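Local coordinates for protein 4-hydroxybenzoyl-CoA thioesterase (Pseudomonas sp. CBS3, PDB 1LO7) that hydrolyses 4-hydroxybenzoyl-CoA to 4-hydroxybenzoate and coenzyme A, the last step in converting 4-chlorobenzoate to 4-hydroxybenzoate, at residues A[11-16]-A[71-75]; A[87-92]-A[129-133]. All blocks are in the same frame, centred on the assembly; numbering follows the deposited sequence.

Contact 1. Residues A[11-16]-A[71-75]. With 4CO (4-hydroxyphenacyl coenzyme A), chain B.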
# COMPACT_ATOMS: atom_id res chain seq x y z
N ILE A 11 -10.83 2.05 9.37
CA ILE A 11 -10.31 0.96 8.55
C ILE A 11 -11.20 0.86 7.34
O ILE A 11 -12.42 0.90 7.47
CB ILE A 11 -10.33 -0.37 9.31
CG1 ILE A 11 -9.43 -0.29 10.57
CG2 ILE A 11 -9.91 -1.51 8.35
CD1 ILE A 11 -9.51 -1.53 11.50
N GLU A 12 -10.55 0.72 6.19
CA GLU A 12 -11.24 0.67 4.92
C GLU A 12 -11.30 -0.73 4.35
O GLU A 12 -10.54 -1.59 4.73
CB GLU A 12 -10.57 1.67 3.94
CG GLU A 12 -10.76 3.16 4.35
CD GLU A 12 -12.23 3.57 4.49
OE1 GLU A 12 -13.17 2.99 3.98
OE2 GLU A 12 -12.41 4.67 5.20
N PHE A 13 -12.22 -0.96 3.41
CA PHE A 13 -12.38 -2.25 2.81
C PHE A 13 -11.06 -2.75 2.20
O PHE A 13 -10.69 -3.92 2.37
CB PHE A 13 -13.42 -2.07 1.70
CG PHE A 13 -13.74 -3.25 0.87
CD1 PHE A 13 -14.63 -4.20 1.34
CD2 PHE A 13 -13.16 -3.42 -0.40
CE1 PHE A 13 -14.96 -5.28 0.54
CE2 PHE A 13 -13.48 -4.51 -1.21
CZ PHE A 13 -14.39 -5.45 -0.73
N GLY A 14 -10.38 -1.86 1.51
CA GLY A 14 -9.12 -2.21 0.85
C GLY A 14 -7.98 -2.49 1.83
O GLY A 14 -6.97 -3.07 1.43
N ASP A 15 -8.16 -2.08 3.09
CA ASP A 15 -7.13 -2.33 4.10
C ASP A 15 -7.22 -3.76 4.63
O ASP A 15 -6.40 -4.19 5.44
CB ASP A 15 -7.34 -1.41 5.29
CG ASP A 15 -7.10 0.03 4.92
OD1 ASP A 15 -6.31 0.34 4.07
OD2 ASP A 15 -7.78 0.90 5.62
N CYS A 16 -8.24 -4.50 4.19
CA CYS A 16 -8.48 -5.90 4.63
C CYS A 16 -8.08 -6.92 3.59
O CYS A 16 -8.04 -6.64 2.39
CB CYS A 16 -9.93 -6.12 5.05
SG CYS A 16 -10.44 -4.97 6.36
N THR A 71 -8.55 -9.02 16.23
CA THR A 71 -8.71 -8.55 14.87
C THR A 71 -9.51 -7.30 14.77
O THR A 71 -10.18 -6.89 15.69
CB THR A 71 -9.46 -9.62 14.05
OG1 THR A 71 -10.79 -9.73 14.52
CG2 THR A 71 -8.76 -10.98 14.13
N ALA A 72 -9.41 -6.68 13.59
CA ALA A 72 -10.20 -5.51 13.33
C ALA A 72 -10.62 -5.60 11.86
O ALA A 72 -9.98 -6.35 11.09
CB ALA A 72 -9.52 -4.21 13.69
N SER A 73 -11.65 -4.86 11.47
CA SER A 73 -12.10 -4.92 10.06
C SER A 73 -12.61 -3.57 9.59
O SER A 73 -12.73 -2.64 10.37
CB SER A 73 -13.18 -5.99 9.92
OG SER A 73 -13.41 -6.30 8.54
N TYR A 74 -12.96 -3.47 8.31
CA TYR A 74 -13.45 -2.22 7.77
C TYR A 74 -14.66 -1.69 8.52
O TYR A 74 -15.55 -2.45 8.93
CB TYR A 74 -13.62 -2.23 6.22
CG TYR A 74 -14.70 -3.18 5.72
CD1 TYR A 74 -14.37 -4.47 5.29
CD2 TYR A 74 -16.02 -2.76 5.60
CE1 TYR A 74 -15.34 -5.35 4.79
CE2 TYR A 74 -17.00 -3.62 5.08
CZ TYR A 74 -16.66 -4.91 4.67
OH TYR A 74 -17.61 -5.74 4.17
N ASP A 75 -14.64 -0.38 8.69
CA ASP A 75 -15.65 0.39 9.41
C ASP A 75 -15.31 0.51 10.88
O ASP A 75 -15.83 1.36 11.57
CB ASP A 75 -17.11 0.07 9.14
CG ASP A 75 -17.46 0.43 7.72
OD1 ASP A 75 -17.08 1.45 7.18
OD2 ASP A 75 -18.09 -0.49 7.11
N1A 4CO B . 3.47 -13.52 21.54
C2A 4CO B . 3.76 -14.85 21.38
N3A 4CO B . 2.92 -15.82 21.14
C4A 4CO B . 1.65 -15.38 21.02
C5A 4CO B . 1.21 -14.07 21.16
C6A 4CO B . 2.19 -13.10 21.42
N6A 4CO B . 1.90 -11.82 21.57
N7A 4CO B . -0.16 -13.98 20.99
C8A 4CO B . -0.55 -15.25 20.76
N9A 4CO B . 0.50 -16.12 20.79
C1D 4CO B . 0.46 -17.58 20.68
C2D 4CO B . -0.15 -18.23 21.92
O2D 4CO B . 0.80 -18.31 22.99
C3D 4CO B . -0.44 -19.61 21.36
O3D 4CO B . 0.76 -20.29 21.07
P3D 4CO B . 1.02 -21.77 21.55
O7A 4CO B . 1.48 -21.69 22.92
O8A 4CO B . -0.21 -22.56 21.42
O9A 4CO B . 2.12 -22.36 20.62
C4D 4CO B . -1.01 -19.21 20.01
O4D 4CO B . -0.47 -17.88 19.71
C5D 4CO B . -2.51 -19.24 19.85
O5D 4CO B . -3.05 -18.20 20.66
P1A 4CO B . -4.26 -18.54 21.62
O1A 4CO B . -4.40 -17.32 22.44
O2A 4CO B . -4.02 -19.72 22.42
O3A 4CO B . -5.50 -18.83 20.79
P2A 4CO B . -6.67 -17.86 20.27
O4A 4CO B . -7.48 -18.68 19.34
O5A 4CO B . -7.49 -17.46 21.41
O6A 4CO B . -6.11 -16.42 19.69
CBP 4CO B . -5.83 -15.26 17.68
CCP 4CO B . -5.36 -16.46 18.51
CDP 4CO B . -7.34 -15.33 17.41
CEP 4CO B . -5.02 -15.16 16.40
CAP 4CO B . -5.76 -13.96 18.50
OAP 4CO B . -4.43 -13.74 18.98
C9P 4CO B . -5.94 -12.74 17.60
O9P 4CO B . -7.00 -12.54 17.04
N8P 4CO B . -4.78 -11.90 17.37
C7P 4CO B . -5.01 -10.91 16.31
C6P 4CO B . -4.58 -11.43 14.93
C5P 4CO B . -4.50 -10.25 13.96
O5P 4CO B . -5.45 -9.50 13.75
N4P 4CO B . -3.21 -10.15 13.32
C3P 4CO B . -3.03 -8.97 12.48
C2P 4CO B . -3.76 -9.11 11.17
S1P 4CO B . -3.79 -10.77 10.50
O1B 4CO B . -2.27 -9.91 7.75
C1B 4CO B . -3.06 -10.81 7.95
C2B 4CO B . -2.78 -12.16 7.44
C3B 4CO B . -3.73 -13.19 7.67
C4B 4CO B . -3.49 -14.47 7.18
C5B 4CO B . -2.32 -14.72 6.42
O2B 4CO B . -2.09 -15.99 5.86
C6B 4CO B . -1.37 -13.68 6.22
C7B 4CO B . -1.61 -12.39 6.73
CB 4CO B . -4.29 -10.58 8.74
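Two loops of the hot dog fold meet where F13 and C16, in the 3-10 turn and its exit just ahead of the active-site residue D17, pack on Y74. The rings make a T-shaped pair: the F13 edge is directed at one face of Y74, planes 66° apart, with F13 CD1 3.7 Å from Y74 CE1 toward the rim of that face. Y74 CG sits between its backbone N and carbonyl carbon (chi1 66°), which sets the ring beside F13, both side chains pointing the same way. Near the plane of the Y74 ring, at its edge, C16 SG lies 4.1 Å from Y74 CD1, a sulfur-aromatic contact. I11 reaches along the other loop, its CD1 tight against A72 CB at 3.5 Å. The backbones are joined by D75 N to I11 O, 2.8 Å and nearly straight at 174°. E12 N bonds to D15 OD2 at 2.8 Å, fastening the carboxylate of D15 across the turn. The acidic ends of E12 and D75 both pair with R36 of the second subunit, E12 also with R10, and R48 of that subunit makes a cation-pi contact with Y74. The like charges of E12 and D75 are thus probably balanced across the subunit interface, beside a buried aromatic and sulfur cluster.

Contact 2. Residues A[87-92]-A[129-133]; sequences WRRKSF and AIEVP. With 4CO (4-hydroxyphenacyl coenzyme A), chain C.
Over one face of the R89 guanidinium lies E131 OE1, 3.1 Å from R89 NH2 and offset toward the rim, with the carboxylate plane 86° to the guanidinium. The oxygen sits above the guanidinium plane, so the pairing is electrostatic, without a directed N-H bond. V132 meets two rings: its CG1 approaches W87 obliquely, 3.7 Å from W87 CZ3, while its CG2 lies at the edge of the F92 ring, near its plane, 4.4 Å from F92 CD1. With V132 CG1 anti to the backbone N (chi1 -179°), one methyl is given to each ring. The backbones join through V132 N to R89 O, 3.0 Å, a straight bond in the carbonyl plane. Water 1 bridges K90 O and I130 O, though its distance to K90 O is unusually short; water 2 accepts from K90 NZ and donates to A129 O and to O3A of the coenzyme A diphosphate.

Successive backbone N-H groups grip the ligand's 3'-phosphate: R89 N to O9A at 2.8 Å, K90 N to O8A at 2.8 Å, and S91 N to O9A at 2.9 Å. A129 N reaches the diphosphate instead, 3.0 Å from O4A. K90 binds substrate, and this turn together with the end of strand 126-130 forms a cradle for both phosphate groups, with amides and the lysine probably offsetting their charge. W87 and V132 also pack on I137 of helix 134-140, whose N-cap position P133 occupies, while F92 touches F119 of strand 107-123 and T59 of strand 56-68.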
# COMPACT_ATOMS: atom_id res chain seq x y z
N TRP A 87 14.05 8.03 26.24
CA TRP A 87 15.02 8.80 25.43
C TRP A 87 16.36 8.18 25.78
O TRP A 87 16.76 8.05 26.95
CB TRP A 87 15.06 10.30 25.77
CG TRP A 87 13.79 11.09 25.59
CD1 TRP A 87 13.01 11.60 26.58
CD2 TRP A 87 13.22 11.53 24.36
NE1 TRP A 87 11.97 12.29 26.06
CE2 TRP A 87 12.07 12.27 24.69
CE3 TRP A 87 13.57 11.37 23.02
CZ2 TRP A 87 11.26 12.85 23.69
CZ3 TRP A 87 12.76 11.93 22.03
CH2 TRP A 87 11.62 12.66 22.38
N ARG A 88 17.08 7.77 24.75
CA ARG A 88 18.34 7.14 24.90
C ARG A 88 19.38 8.13 24.51
O ARG A 88 19.37 9.20 25.09
CB ARG A 88 18.39 5.78 24.20
CG ARG A 88 17.42 4.81 24.87
CD ARG A 88 17.25 3.48 24.13
NE ARG A 88 16.41 2.55 24.89
CZ ARG A 88 16.15 1.30 24.50
NH1 ARG A 88 16.65 0.79 23.39
NH2 ARG A 88 15.37 0.54 25.29
N ARG A 89 20.26 7.80 23.59
CA ARG A 89 21.26 8.79 23.22
C ARG A 89 20.86 9.25 21.83
O ARG A 89 20.33 10.35 21.65
CB ARG A 89 22.70 8.27 23.26
CG ARG A 89 23.70 9.33 22.81
CD ARG A 89 25.14 8.95 23.15
NE ARG A 89 25.99 10.12 23.37
CZ ARG A 89 26.59 10.79 22.38
NH1 ARG A 89 26.44 10.42 21.11
NH2 ARG A 89 27.35 11.85 22.64
N LYS A 90 21.08 8.38 20.85
CA LYS A 90 20.69 8.72 19.49
C LYS A 90 19.32 8.12 19.17
O LYS A 90 18.68 8.46 18.17
CB LYS A 90 21.66 8.15 18.49
CG LYS A 90 23.00 8.80 18.55
CD LYS A 90 23.81 8.49 17.30
CE LYS A 90 25.17 9.15 17.36
NZ LYS A 90 26.08 8.50 16.44
N SER A 91 18.84 7.23 20.01
CA SER A 91 17.55 6.60 19.73
C SER A 91 16.50 6.91 20.76
O SER A 91 16.80 7.42 21.82
CB SER A 91 17.71 5.07 19.68
OG SER A 91 18.17 4.54 20.94
N PHE A 92 15.26 6.53 20.45
CA PHE A 92 14.18 6.72 21.40
C PHE A 92 13.17 5.58 21.15
O PHE A 92 13.09 5.03 20.04
CB PHE A 92 13.57 8.13 21.30
CG PHE A 92 12.97 8.44 19.93
CD1 PHE A 92 13.72 9.11 18.95
CD2 PHE A 92 11.67 8.04 19.59
CE1 PHE A 92 13.20 9.38 17.68
CE2 PHE A 92 11.13 8.31 18.33
CZ PHE A 92 11.89 8.99 17.36
N ALA A 129 22.33 8.50 11.93
CA ALA A 129 21.61 8.91 13.11
C ALA A 129 22.31 10.01 13.87
O ALA A 129 23.54 10.12 13.86
CB ALA A 129 21.47 7.74 14.07
N ILE A 130 21.51 10.83 14.55
CA ILE A 130 22.12 11.90 15.33
C ILE A 130 21.63 11.82 16.77
O ILE A 130 20.65 11.19 17.10
CB ILE A 130 21.76 13.26 14.79
CG1 ILE A 130 20.24 13.44 14.86
CG2 ILE A 130 22.21 13.39 13.36
CD1 ILE A 130 19.80 14.87 14.51
N GLU A 131 22.36 12.47 17.65
CA GLU A 131 21.95 12.49 19.01
C GLU A 131 20.61 13.18 19.04
O GLU A 131 20.37 14.13 18.30
CB GLU A 131 23.00 13.32 19.72
CG GLU A 131 22.70 13.64 21.18
CD GLU A 131 23.93 14.28 21.72
OE1 GLU A 131 24.95 13.66 21.91
OE2 GLU A 131 23.81 15.58 21.86
N VAL A 132 19.70 12.68 19.88
CA VAL A 132 18.38 13.30 19.91
C VAL A 132 18.51 14.79 20.22
O VAL A 132 19.06 15.14 21.23
CB VAL A 132 17.42 12.60 20.88
CG1 VAL A 132 16.06 13.26 20.86
CG2 VAL A 132 17.27 11.14 20.51
N PRO A 133 17.97 15.67 19.36
CA PRO A 133 18.08 17.10 19.65
C PRO A 133 17.42 17.51 20.97
O PRO A 133 16.27 17.18 21.28
CB PRO A 133 17.46 17.83 18.46
CG PRO A 133 17.55 16.82 17.32
CD PRO A 133 17.45 15.44 17.99
N1A 4CO C . 17.76 -2.19 18.39
C2A 4CO C . 17.87 -1.15 19.27
N3A 4CO C . 18.48 -0.00 19.08
C4A 4CO C . 19.03 0.08 17.86
C5A 4CO C . 19.02 -0.89 16.87
C6A 4CO C . 18.34 -2.08 17.17
N6A 4CO C . 18.25 -3.08 16.31
N7A 4CO C . 19.70 -0.47 15.74
C8A 4CO C . 20.14 0.76 16.05
N9A 4CO C . 19.77 1.13 17.32
C1D 4CO C . 20.14 2.35 18.05
C2D 4CO C . 21.61 2.35 18.44
O2D 4CO C . 21.86 1.56 19.60
C3D 4CO C . 21.78 3.83 18.76
O3D 4CO C . 21.04 4.17 19.91
P3D 4CO C . 21.67 5.00 21.10
O7A 4CO C . 22.38 4.05 21.93
O8A 4CO C . 22.55 6.04 20.57
O9A 4CO C . 20.48 5.64 21.87
C4D 4CO C . 21.01 4.42 17.58
O4D 4CO C . 20.08 3.38 17.15
C5D 4CO C . 21.81 4.96 16.44
O5D 4CO C . 22.43 3.86 15.78
P1A 4CO C . 23.98 3.96 15.45
O1A 4CO C . 24.31 2.59 15.00
O2A 4CO C . 24.77 4.38 16.59
O3A 4CO C . 24.20 5.00 14.36
P2A 4CO C . 24.24 4.87 12.76
O4A 4CO C . 24.28 6.25 12.25
O5A 4CO C . 25.47 4.17 12.39
O6A 4CO C . 23.06 3.89 12.16
CBP 4CO C . 21.06 3.99 10.95
CCP 4CO C . 21.74 4.34 12.28
CDP 4CO C . 21.80 4.64 9.77
CEP 4CO C . 19.59 4.38 11.00
CAP 4CO C . 21.25 2.51 10.61
OAP 4CO C . 20.73 1.69 11.66
C9P 4CO C . 20.34 2.09 9.45
O9P 4CO C . 20.51 2.55 8.35
N8P 4CO C . 19.22 1.22 9.77
C7P 4CO C . 18.28 1.09 8.64
C6P 4CO C . 17.16 2.13 8.71
C5P 4CO C . 16.04 1.71 7.74
O5P 4CO C . 16.24 1.52 6.55
N4P 4CO C . 14.76 1.61 8.39
C3P 4CO C . 13.68 1.09 7.55
C2P 4CO C . 13.19 2.13 6.57
S1P 4CO C . 13.21 3.81 7.20
O1B 4CO C . 9.99 4.20 6.78
C1B 4CO C . 10.89 5.03 6.76
C2B 4CO C . 10.73 6.28 7.50
C3B 4CO C . 11.78 7.24 7.46
C4B 4CO C . 11.64 8.44 8.14
C5B 4CO C . 10.44 8.71 8.85
O2B 4CO C . 10.26 9.95 9.49
C6B 4CO C . 9.41 7.73 8.90
C7B 4CO C . 9.56 6.51 8.22
CB 4CO C . 12.15 4.77 6.03
O HOH W 1 18.09 10.77 17.29
O HOH W 2 25.13 8.01 13.46

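Contacts 1 and 2 lie on opposite sides of the chain's centre, their own centres 35 Å apart and their nearest atoms about 24 Å apart, so they do not touch within one subunit. The inhibitor relates them across the tetramer. The 4-hydroxyphenacyl-CoA beside 71-75, whose pantetheine O5P lies 3.6 Å from T71 CA, is also hydrogen-bonded to R89, K90 and S91 of the fourth subunit, the counterpart of contact 2. Conversely, the ligand held at 87-92 and 129-133 is bonded to Y24 of the fourth subunit. The ligand's hydrogen bonds are therefore shared: one chain supplies the phosphate-binding turn with T59 and I61, another Y24 and probably the loop carrying active-site D17, about 5 Å from C16 between side chains.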